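Local coordinates for probable M18-family aminopeptidase 1 (PDB 2GLF), which probably acts as a metal-dependent aminopeptidase of the M18 family, removing residues from the N-terminal ends of peptides, at residues A91-N103 and F114-W127. Numbering follows the deposited sequence.
Sequences AHIDSPRLDFKPN and FKTHYYGGIKKYHW. With MN (manganese (II) ion), chain E.
Asp94 OD1 is gripped twice, by the phenol OH of Tyr119 and by the backbone N of Glu279, a ligand of the second manganese site. The Tyr119 OH comes to Asp94 OD1 at 2.5 Å on the anti side, tilted somewhat out of the carboxylate plane, with carboxylate and ring planes steeply turned against each other. This bond lies where the chain leaves His92, whose NE2 binds manganese together with Asp249 and Asp326, and enters the antiparallel β-hairpin of strands 97-108 and 111-119. Arg97 and Tyr119 form a hydrogen-bonded pair there, Tyr119 N reaching Arg97 O at 2.9 Å, and their side chains share one face of the sheet. With CG between its backbone N and carbonyl carbon (chi1 53°) and a bend at chi3, Arg97 lays its guanidinium flat over the Tyr119 ring. Their centres are 3.5 Å apart in this cation-pi stack. Asp99 OD1 lies close to the guanidinium plane and takes Arg97 NH1 on its syn lone pair at 2.7 Å, which helps fix the group's rotation, while Glu226 makes a second salt bridge to NH1. On the other face Leu98 puts CD2 against Tyr118 CB and CG over one face of the Trp127 indole, toward its rim. Farther along, the rings of Phe100 and Phe114 form an offset stack. Lys101 NZ pairs with Asp340 of a neighbouring subunit and with Glu182 OE2; Lys115 NZ takes Glu182 OE1, and these carboxylates probably offset the closeness of the amines, Lys101 NZ and Lys115 NZ lying 3.8 Å apart.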
ATOM      1  N   ALA A  91      -1.395 -27.333 -40.638  1.00  9.46           N
ATOM      2  CA  ALA A  91      -2.084 -26.226 -39.987  1.00  9.46           C
ATOM      3  C   ALA A  91      -3.212 -26.737 -39.094  1.00  9.46           C
ATOM      4  O   ALA A  91      -3.487 -27.937 -39.050  1.00  9.46           O
ATOM      5  CB  ALA A  91      -2.636 -25.274 -41.031  1.00  1.76           C
ATOM      6  N   HIS A  92      -3.852 -25.827 -38.367  1.00  9.29           N
ATOM      7  CA  HIS A  92      -4.960 -26.199 -37.498  1.00  9.33           C
ATOM      8  C   HIS A  92      -6.224 -25.470 -37.939  1.00  9.51           C
ATOM      9  O   HIS A  92      -6.169 -24.340 -38.425  1.00  9.46           O
ATOM     10  CB  HIS A  92      -4.625 -25.914 -36.023  1.00 13.57           C
ATOM     11  CG  HIS A  92      -4.548 -24.460 -35.662  1.00 14.27           C
ATOM     12  ND1 HIS A  92      -5.640 -23.746 -35.211  1.00 16.58           N
ATOM     13  CD2 HIS A  92      -3.493 -23.610 -35.602  1.00 14.89           C
ATOM     14  CE1 HIS A  92      -5.259 -22.522 -34.884  1.00 16.43           C
ATOM     15  NE2 HIS A  92      -3.962 -22.414 -35.111  1.00 15.74           N
ATOM     16  N   ILE A  93      -7.364 -26.131 -37.793  1.00  9.30           N
ATOM     17  CA  ILE A  93      -8.613 -25.539 -38.215  1.00  9.26           C
ATOM     18  C   ILE A  93      -9.549 -25.184 -37.069  1.00  9.42           C
ATOM     19  O   ILE A  93     -10.702 -24.822 -37.299  1.00  9.34           O
ATOM     20  CB  ILE A  93      -9.340 -26.450 -39.232  1.00  9.49           C
ATOM     21  CG1 ILE A  93      -9.485 -27.863 -38.673  1.00  9.49           C
ATOM     22  CG2 ILE A  93      -8.563 -26.490 -40.535  1.00  9.49           C
ATOM     23  CD1 ILE A  93     -10.202 -28.804 -39.609  1.00  9.58           C
ATOM     24  N   ASP A  94      -9.065 -25.279 -35.837  1.00  8.51           N
ATOM     25  CA  ASP A  94      -9.893 -24.897 -34.700  1.00 10.22           C
ATOM     26  C   ASP A  94      -9.547 -23.436 -34.388  1.00 11.43           C
ATOM     27  O   ASP A  94      -8.419 -23.000 -34.631  1.00 11.75           O
ATOM     28  CB  ASP A  94      -9.603 -25.776 -33.483  1.00 19.59           C
ATOM     29  CG  ASP A  94      -8.179 -25.646 -32.994  1.00 22.87           C
ATOM     30  OD1 ASP A  94      -7.987 -25.485 -31.769  1.00 25.20           O
ATOM     31  OD2 ASP A  94      -7.251 -25.709 -33.835  1.00 28.56           O
ATOM     32  N   SER A  95     -10.510 -22.679 -33.869  1.00 19.64           N
ATOM     33  CA  SER A  95     -10.282 -21.272 -33.541  1.00 20.36           C
ATOM     34  C   SER A  95     -10.944 -20.882 -32.233  1.00 20.08           C
ATOM     35  O   SER A  95     -11.961 -21.460 -31.852  1.00 19.98           O
ATOM     36  CB  SER A  95     -10.834 -20.370 -34.642  1.00 20.48           C
ATOM     37  OG  SER A  95     -10.054 -20.454 -35.813  1.00 23.20           O
ATOM     38  N   PRO A  96     -10.372 -19.898 -31.516  1.00 14.40           N
ATOM     39  CA  PRO A  96     -11.010 -19.508 -30.258  1.00 14.05           C
ATOM     40  C   PRO A  96     -12.508 -19.282 -30.498  1.00 13.80           C
ATOM     41  O   PRO A  96     -12.917 -18.744 -31.535  1.00 13.52           O
ATOM     42  CB  PRO A  96     -10.249 -18.241 -29.882  1.00 17.76           C
ATOM     43  CG  PRO A  96      -8.846 -18.583 -30.317  1.00 17.20           C
ATOM     44  CD  PRO A  96      -9.080 -19.204 -31.690  1.00 17.65           C
ATOM     45  N   ARG A  97     -13.321 -19.715 -29.543  1.00 21.20           N
ATOM     46  CA  ARG A  97     -14.768 -19.594 -29.658  1.00 20.87           C
ATOM     47  C   ARG A  97     -15.398 -19.717 -28.278  1.00 21.59           C
ATOM     48  O   ARG A  97     -14.733 -19.538 -27.254  1.00 21.15           O
ATOM     49  CB  ARG A  97     -15.291 -20.727 -30.537  1.00 18.56           C
ATOM     50  CG  ARG A  97     -14.822 -22.107 -30.057  1.00 19.39           C
ATOM     51  CD  ARG A  97     -15.254 -23.210 -31.002  1.00 20.03           C
ATOM     52  NE  ARG A  97     -14.213 -24.218 -31.219  1.00 19.12           N
ATOM     53  CZ  ARG A  97     -13.975 -25.253 -30.416  1.00 23.40           C
ATOM     54  NH1 ARG A  97     -14.704 -25.440 -29.322  1.00 21.86           N
ATOM     55  NH2 ARG A  97     -13.001 -26.106 -30.711  1.00 27.94           N
ATOM     56  N   LEU A  98     -16.691 -20.020 -28.271  1.00 22.85           N
ATOM     57  CA  LEU A  98     -17.441 -20.234 -27.041  1.00 23.10           C
ATOM     58  C   LEU A  98     -18.210 -21.535 -27.267  1.00 23.04           C
ATOM     59  O   LEU A  98     -18.778 -21.737 -28.339  1.00 23.21           O
ATOM     60  CB  LEU A  98     -18.434 -19.097 -26.785  1.00 11.28           C
ATOM     61  CG  LEU A  98     -17.929 -17.665 -26.590  1.00 11.10           C
ATOM     62  CD1 LEU A  98     -19.130 -16.737 -26.410  1.00 10.08           C
ATOM     63  CD2 LEU A  98     -17.004 -17.584 -25.385  1.00 10.08           C
ATOM     64  N   ASP A  99     -18.210 -22.421 -26.274  1.00 13.50           N
ATOM     65  CA  ASP A  99     -18.928 -23.688 -26.382  1.00 12.84           C
ATOM     66  C   ASP A  99     -20.102 -23.721 -25.418  1.00 12.84           C
ATOM     67  O   ASP A  99     -19.964 -23.326 -24.267  1.00 13.79           O
ATOM     68  CB  ASP A  99     -18.026 -24.881 -26.038  1.00 20.44           C
ATOM     69  CG  ASP A  99     -16.919 -25.118 -27.051  1.00 20.90           C
ATOM     70  OD1 ASP A  99     -17.059 -24.704 -28.225  1.00 19.05           O
ATOM     71  OD2 ASP A  99     -15.907 -25.751 -26.664  1.00 19.19           O
ATOM     72  N   PHE A 100     -21.253 -24.185 -25.887  1.00  6.96           N
ATOM     73  CA  PHE A 100     -22.421 -24.326 -25.026  1.00  6.76           C
ATOM     74  C   PHE A 100     -22.008 -25.361 -23.969  1.00  6.91           C
ATOM     75  O   PHE A 100     -21.362 -26.356 -24.300  1.00  5.23           O
ATOM     76  CB  PHE A 100     -23.596 -24.918 -25.819  1.00 12.72           C
ATOM     77  CG  PHE A 100     -24.499 -23.902 -26.474  1.00 12.14           C
ATOM     78  CD1 PHE A 100     -24.039 -22.638 -26.820  1.00 10.08           C
ATOM     79  CD2 PHE A 100     -25.813 -24.244 -26.788  1.00 10.57           C
ATOM     80  CE1 PHE A 100     -24.874 -21.733 -27.470  1.00 10.08           C
ATOM     81  CE2 PHE A 100     -26.647 -23.350 -27.435  1.00 10.08           C
ATOM     82  CZ  PHE A 100     -26.177 -22.092 -27.777  1.00 10.08           C
ATOM     83  N   LYS A 101     -22.359 -25.141 -22.707  1.00  5.86           N
ATOM     84  CA  LYS A 101     -22.032 -26.125 -21.677  1.00  5.86           C
ATOM     85  C   LYS A 101     -22.952 -27.322 -21.889  1.00  5.86           C
ATOM     86  O   LYS A 101     -23.888 -27.251 -22.679  1.00  5.86           O
ATOM     87  CB  LYS A 101     -22.268 -25.557 -20.278  1.00 11.15           C
ATOM     88  CG  LYS A 101     -21.160 -24.664 -19.765  1.00 11.02           C
ATOM     89  CD  LYS A 101     -21.360 -24.361 -18.292  1.00  9.57           C
ATOM     90  CE  LYS A 101     -20.218 -23.531 -17.738  1.00  9.57           C
ATOM     91  NZ  LYS A 101     -20.504 -23.109 -16.339  1.00  9.57           N
ATOM     92  N   PRO A 102     -22.697 -28.442 -21.194  1.00 21.90           N
ATOM     93  CA  PRO A 102     -23.567 -29.613 -21.374  1.00 22.60           C
ATOM     94  C   PRO A 102     -25.049 -29.289 -21.120  1.00 24.11           C
ATOM     95  O   PRO A 102     -25.922 -29.716 -21.878  1.00 25.00           O
ATOM     96  CB  PRO A 102     -22.987 -30.619 -20.387  1.00  5.47           C
ATOM     97  CG  PRO A 102     -21.519 -30.293 -20.430  1.00  5.34           C
ATOM     98  CD  PRO A 102     -21.532 -28.780 -20.357  1.00  5.34           C
ATOM     99  N   ASN A 103     -25.340 -28.551 -20.050  1.00 29.25           N
ATOM    100  CA  ASN A 103     -26.717 -28.142 -19.764  1.00 30.35           C
ATOM    101  C   ASN A 103     -26.685 -26.626 -19.884  1.00 30.93           C
ATOM    102  O   ASN A 103     -26.657 -25.922 -18.877  1.00 33.07           O
ATOM    103  CB  ASN A 103     -27.142 -28.530 -18.349  1.00 18.54           C
ATOM    104  CG  ASN A 103     -27.060 -30.016 -18.101  1.00 20.21           C
ATOM    105  OD1 ASN A 103     -27.530 -30.818 -18.903  1.00 18.42           O
ATOM    106  ND2 ASN A 103     -26.469 -30.393 -16.976  1.00 18.18           N
ATOM    107  N   PHE A 114     -28.216 -19.224 -22.505  1.00 14.99           N
ATOM    108  CA  PHE A 114     -27.342 -20.330 -22.882  1.00 15.03           C
ATOM    109  C   PHE A 114     -25.998 -20.060 -22.231  1.00 15.51           C
ATOM    110  O   PHE A 114     -25.303 -19.108 -22.601  1.00 16.72           O
ATOM    111  CB  PHE A 114     -27.130 -20.410 -24.399  1.00 10.15           C
ATOM    112  CG  PHE A 114     -28.306 -20.936 -25.152  1.00 10.15           C
ATOM    113  CD1 PHE A 114     -28.887 -20.182 -26.162  1.00 10.15           C
ATOM    114  CD2 PHE A 114     -28.821 -22.192 -24.867  1.00 10.15           C
ATOM    115  CE1 PHE A 114     -29.967 -20.669 -26.880  1.00 10.15           C
ATOM    116  CE2 PHE A 114     -29.901 -22.693 -25.579  1.00 10.15           C
ATOM    117  CZ  PHE A 114     -30.477 -21.928 -26.591  1.00 10.16           C
ATOM    118  N   LYS A 115     -25.637 -20.878 -21.253  1.00  9.91           N
ATOM    119  CA  LYS A 115     -24.350 -20.705 -20.603  1.00 10.80           C
ATOM    120  C   LYS A 115     -23.281 -21.300 -21.517  1.00 10.37           C
ATOM    121  O   LYS A 115     -23.482 -22.343 -22.134  1.00 11.00           O
ATOM    122  CB  LYS A 115     -24.311 -21.425 -19.251  1.00 18.64           C
ATOM    123  CG  LYS A 115     -25.420 -21.058 -18.289  1.00 19.23           C
ATOM    124  CD  LYS A 115     -25.104 -21.557 -16.887  1.00 20.39           C
ATOM    125  CE  LYS A 115     -24.232 -20.562 -16.111  1.00 26.32           C
ATOM    126  NZ  LYS A 115     -22.931 -20.219 -16.761  1.00 27.88           N
ATOM    127  N   THR A 116     -22.146 -20.634 -21.622  1.00 14.50           N
ATOM    128  CA  THR A 116     -21.089 -21.165 -22.449  1.00 14.50           C
ATOM    129  C   THR A 116     -19.851 -21.324 -21.598  1.00 14.37           C
ATOM    130  O   THR A 116     -19.845 -20.994 -20.415  1.00 14.51           O
ATOM    131  CB  THR A 116     -20.742 -20.233 -23.604  1.00 10.69           C
ATOM    132  OG1 THR A 116     -20.064 -19.080 -23.095  1.00 10.92           O
ATOM    133  CG2 THR A 116     -21.997 -19.799 -24.327  1.00 10.86           C
ATOM    134  N   HIS A 117     -18.807 -21.843 -22.227  1.00 13.30           N
ATOM    135  CA  HIS A 117     -17.516 -22.043 -21.599  1.00 12.20           C
ATOM    136  C   HIS A 117     -16.586 -21.730 -22.768  1.00 12.43           C
ATOM    137  O   HIS A 117     -16.615 -22.416 -23.785  1.00 13.17           O
ATOM    138  CB  HIS A 117     -17.379 -23.492 -21.155  1.00  7.37           C
ATOM    139  CG  HIS A 117     -16.181 -23.750 -20.303  1.00  7.57           C
ATOM    140  ND1 HIS A 117     -14.909 -23.374 -20.679  1.00  8.68           N
ATOM    141  CD2 HIS A 117     -16.052 -24.370 -19.107  1.00  7.37           C
ATOM    142  CE1 HIS A 117     -14.048 -23.753 -19.751  1.00  7.37           C
ATOM    143  NE2 HIS A 117     -14.715 -24.362 -18.786  1.00  8.73           N
ATOM    144  N   TYR A 118     -15.781 -20.678 -22.644  1.00  8.44           N
ATOM    145  CA  TYR A 118     -14.904 -20.294 -23.739  1.00  8.44           C
ATOM    146  C   TYR A 118     -13.804 -21.294 -24.060  1.00  8.44           C
ATOM    147  O   TYR A 118     -13.303 -22.006 -23.189  1.00  8.47           O
ATOM    148  CB  TYR A 118     -14.320 -18.902 -23.488  1.00  6.87           C
ATOM    149  CG  TYR A 118     -13.274 -18.825 -22.415  1.00  7.32           C
ATOM    150  CD1 TYR A 118     -11.922 -19.000 -22.718  1.00  8.69           C
ATOM    151  CD2 TYR A 118     -13.622 -18.544 -21.100  1.00  6.75           C
ATOM    152  CE1 TYR A 118     -10.943 -18.894 -21.729  1.00  7.54           C
ATOM    153  CE2 TYR A 118     -12.653 -18.436 -20.108  1.00  6.75           C
ATOM    154  CZ  TYR A 118     -11.317 -18.611 -20.429  1.00  6.75           C
ATOM    155  OH  TYR A 118     -10.366 -18.494 -19.448  1.00  6.88           O
ATOM    156  N   TYR A 119     -13.452 -21.338 -25.341  1.00 14.11           N
ATOM    157  CA  TYR A 119     -12.438 -22.243 -25.860  1.00 14.11           C
ATOM    158  C   TYR A 119     -11.246 -21.461 -26.393  1.00 15.21           C
ATOM    159  O   TYR A 119     -11.406 -20.555 -27.216  1.00 16.93           O
ATOM    160  CB  TYR A 119     -13.046 -23.070 -26.985  1.00 10.12           C
ATOM    161  CG  TYR A 119     -12.063 -23.925 -27.734  1.00 10.12           C
ATOM    162  CD1 TYR A 119     -11.711 -25.186 -27.272  1.00 10.12           C
ATOM    163  CD2 TYR A 119     -11.491 -23.476 -28.920  1.00 10.96           C
ATOM    164  CE1 TYR A 119     -10.821 -25.979 -27.975  1.00 10.12           C
ATOM    165  CE2 TYR A 119     -10.597 -24.260 -29.629  1.00 10.12           C
ATOM    166  CZ  TYR A 119     -10.270 -25.511 -29.155  1.00 10.12           C
ATOM    167  OH  TYR A 119      -9.414 -26.306 -29.881  1.00 12.62           O
ATOM    168  N   GLY A 120     -10.051 -21.811 -25.937  1.00 10.11           N
ATOM    169  CA  GLY A 120      -8.868 -21.113 -26.407  1.00 10.64           C
ATOM    170  C   GLY A 120      -8.634 -19.746 -25.779  1.00 10.93           C
ATOM    171  O   GLY A 120      -9.314 -19.356 -24.820  1.00 11.77           O
ATOM    172  N   GLY A 121      -7.677 -19.009 -26.338  1.00  9.91           N
ATOM    173  CA  GLY A 121      -7.338 -17.701 -25.818  1.00  8.29           C
ATOM    174  C   GLY A 121      -8.114 -16.496 -26.317  1.00  8.22           C
ATOM    175  O   GLY A 121      -7.525 -15.580 -26.883  1.00  8.41           O
ATOM    176  N   ILE A 122      -9.426 -16.482 -26.107  1.00 15.23           N
ATOM    177  CA  ILE A 122     -10.258 -15.344 -26.509  1.00 15.46           C
ATOM    178  C   ILE A 122      -9.924 -14.208 -25.539  1.00 15.77           C
ATOM    179  O   ILE A 122      -9.449 -14.473 -24.437  1.00 15.53           O
ATOM    180  CB  ILE A 122     -11.767 -15.650 -26.342  1.00  6.10           C
ATOM    181  CG1 ILE A 122     -12.107 -15.777 -24.850  1.00  5.97           C
ATOM    182  CG2 ILE A 122     -12.129 -16.927 -27.073  1.00  6.42           C
ATOM    183  CD1 ILE A 122     -13.577 -15.915 -24.545  1.00  6.05           C
ATOM    184  N   LYS A 123     -10.163 -12.956 -25.919  1.00 38.00           N
ATOM    185  CA  LYS A 123      -9.881 -11.878 -24.980  1.00 38.74           C
ATOM    186  C   LYS A 123     -11.016 -11.721 -23.983  1.00 39.44           C
ATOM    187  O   LYS A 123     -10.794 -11.300 -22.844  1.00 41.60           O
ATOM    188  CB  LYS A 123      -9.611 -10.552 -25.685  1.00 13.07           C
ATOM    189  CG  LYS A 123      -8.124 -10.323 -25.906  1.00 12.21           C
ATOM    190  CD  LYS A 123      -7.794  -8.857 -26.050  1.00 10.44           C
ATOM    191  CE  LYS A 123      -6.300  -8.651 -26.042  1.00 10.44           C
ATOM    192  NZ  LYS A 123      -5.964  -7.215 -26.091  1.00 10.44           N
ATOM    193  N   LYS A 124     -12.228 -12.054 -24.415  1.00 11.87           N
ATOM    194  CA  LYS A 124     -13.404 -12.019 -23.545  1.00 11.29           C
ATOM    195  C   LYS A 124     -14.243 -10.760 -23.648  1.00 10.71           C
ATOM    196  O   LYS A 124     -15.447 -10.842 -23.905  1.00 10.95           O
ATOM    197  CB  LYS A 124     -12.994 -12.267 -22.086  1.00 13.70           C
ATOM    198  CG  LYS A 124     -14.014 -13.017 -21.249  1.00 14.92           C
ATOM    199  CD  LYS A 124     -13.353 -13.642 -20.033  1.00 14.35           C
ATOM    200  CE  LYS A 124     -12.257 -14.611 -20.458  1.00 18.49           C
ATOM    201  NZ  LYS A 124     -11.618 -15.347 -19.324  1.00 16.69           N
ATOM    202  N   TYR A 125     -13.638  -9.594 -23.443  1.00 10.92           N
ATOM    203  CA  TYR A 125     -14.429  -8.382 -23.567  1.00 10.81           C
ATOM    204  C   TYR A 125     -14.811  -8.183 -25.031  1.00 11.56           C
ATOM    205  O   TYR A 125     -15.681  -7.374 -25.347  1.00 12.91           O
ATOM    206  CB  TYR A 125     -13.683  -7.156 -23.021  1.00  8.75           C
ATOM    207  CG  TYR A 125     -12.325  -6.888 -23.618  1.00  8.75           C
ATOM    208  CD1 TYR A 125     -11.167  -7.283 -22.957  1.00  8.75           C
ATOM    209  CD2 TYR A 125     -12.195  -6.215 -24.833  1.00  8.75           C
ATOM    210  CE1 TYR A 125      -9.906  -7.010 -23.488  1.00  8.75           C
ATOM    211  CE2 TYR A 125     -10.941  -5.939 -25.374  1.00  8.75           C
ATOM    212  CZ  TYR A 125      -9.800  -6.335 -24.697  1.00  8.75           C
ATOM    213  OH  TYR A 125      -8.557  -6.042 -25.206  1.00  8.75           O
ATOM    214  N   HIS A 126     -14.163  -8.934 -25.921  1.00 13.27           N
ATOM    215  CA  HIS A 126     -14.455  -8.859 -27.352  1.00 12.83           C
ATOM    216  C   HIS A 126     -15.855  -9.398 -27.645  1.00 13.36           C
ATOM    217  O   HIS A 126     -16.555  -8.892 -28.522  1.00 13.95           O
ATOM    218  CB  HIS A 126     -13.484  -9.718 -28.173  1.00 14.66           C
ATOM    219  CG  HIS A 126     -12.117  -9.137 -28.340  1.00 14.62           C
ATOM    220  ND1 HIS A 126     -11.897  -7.805 -28.614  1.00 16.29           N
ATOM    221  CD2 HIS A 126     -10.898  -9.727 -28.346  1.00 14.27           C
ATOM    222  CE1 HIS A 126     -10.602  -7.600 -28.780  1.00 14.23           C
ATOM    223  NE2 HIS A 126      -9.973  -8.751 -28.621  1.00 14.53           N
ATOM    224  N   TRP A 127     -16.244 -10.429 -26.898  1.00  7.42           N
ATOM    225  CA  TRP A 127     -17.510 -11.123 -27.090  1.00  7.55           C
ATOM    226  C   TRP A 127     -18.772 -10.513 -26.497  1.00  7.94           C
ATOM    227  O   TRP A 127     -19.834 -11.138 -26.519  1.00  7.41           O
ATOM    228  CB  TRP A 127     -17.351 -12.574 -26.616  1.00 14.37           C
ATOM    229  CG  TRP A 127     -16.215 -13.251 -27.317  1.00 14.37           C
ATOM    230  CD1 TRP A 127     -14.872 -13.004 -27.144  1.00 14.37           C
ATOM    231  CD2 TRP A 127     -16.311 -14.163 -28.416  1.00 14.37           C
ATOM    232  NE1 TRP A 127     -14.137 -13.694 -28.077  1.00 14.37           N
ATOM    233  CE2 TRP A 127     -14.996 -14.415 -28.870  1.00 14.37           C
ATOM    234  CE3 TRP A 127     -17.381 -14.788 -29.070  1.00 14.74           C
ATOM    235  CZ2 TRP A 127     -14.729 -15.266 -29.947  1.00 14.37           C
ATOM    236  CZ3 TRP A 127     -17.111 -15.632 -30.139  1.00 14.37           C
ATOM    237  CH2 TRP A 127     -15.797 -15.863 -30.566  1.00 14.37           C
TER
HETATM  238 MN    MN E5001      -2.558 -20.459 -34.696  1.00 17.51          MN
HETATM  239  O   HOH W   1      -1.453 -18.374 -34.728  1.00 24.06           O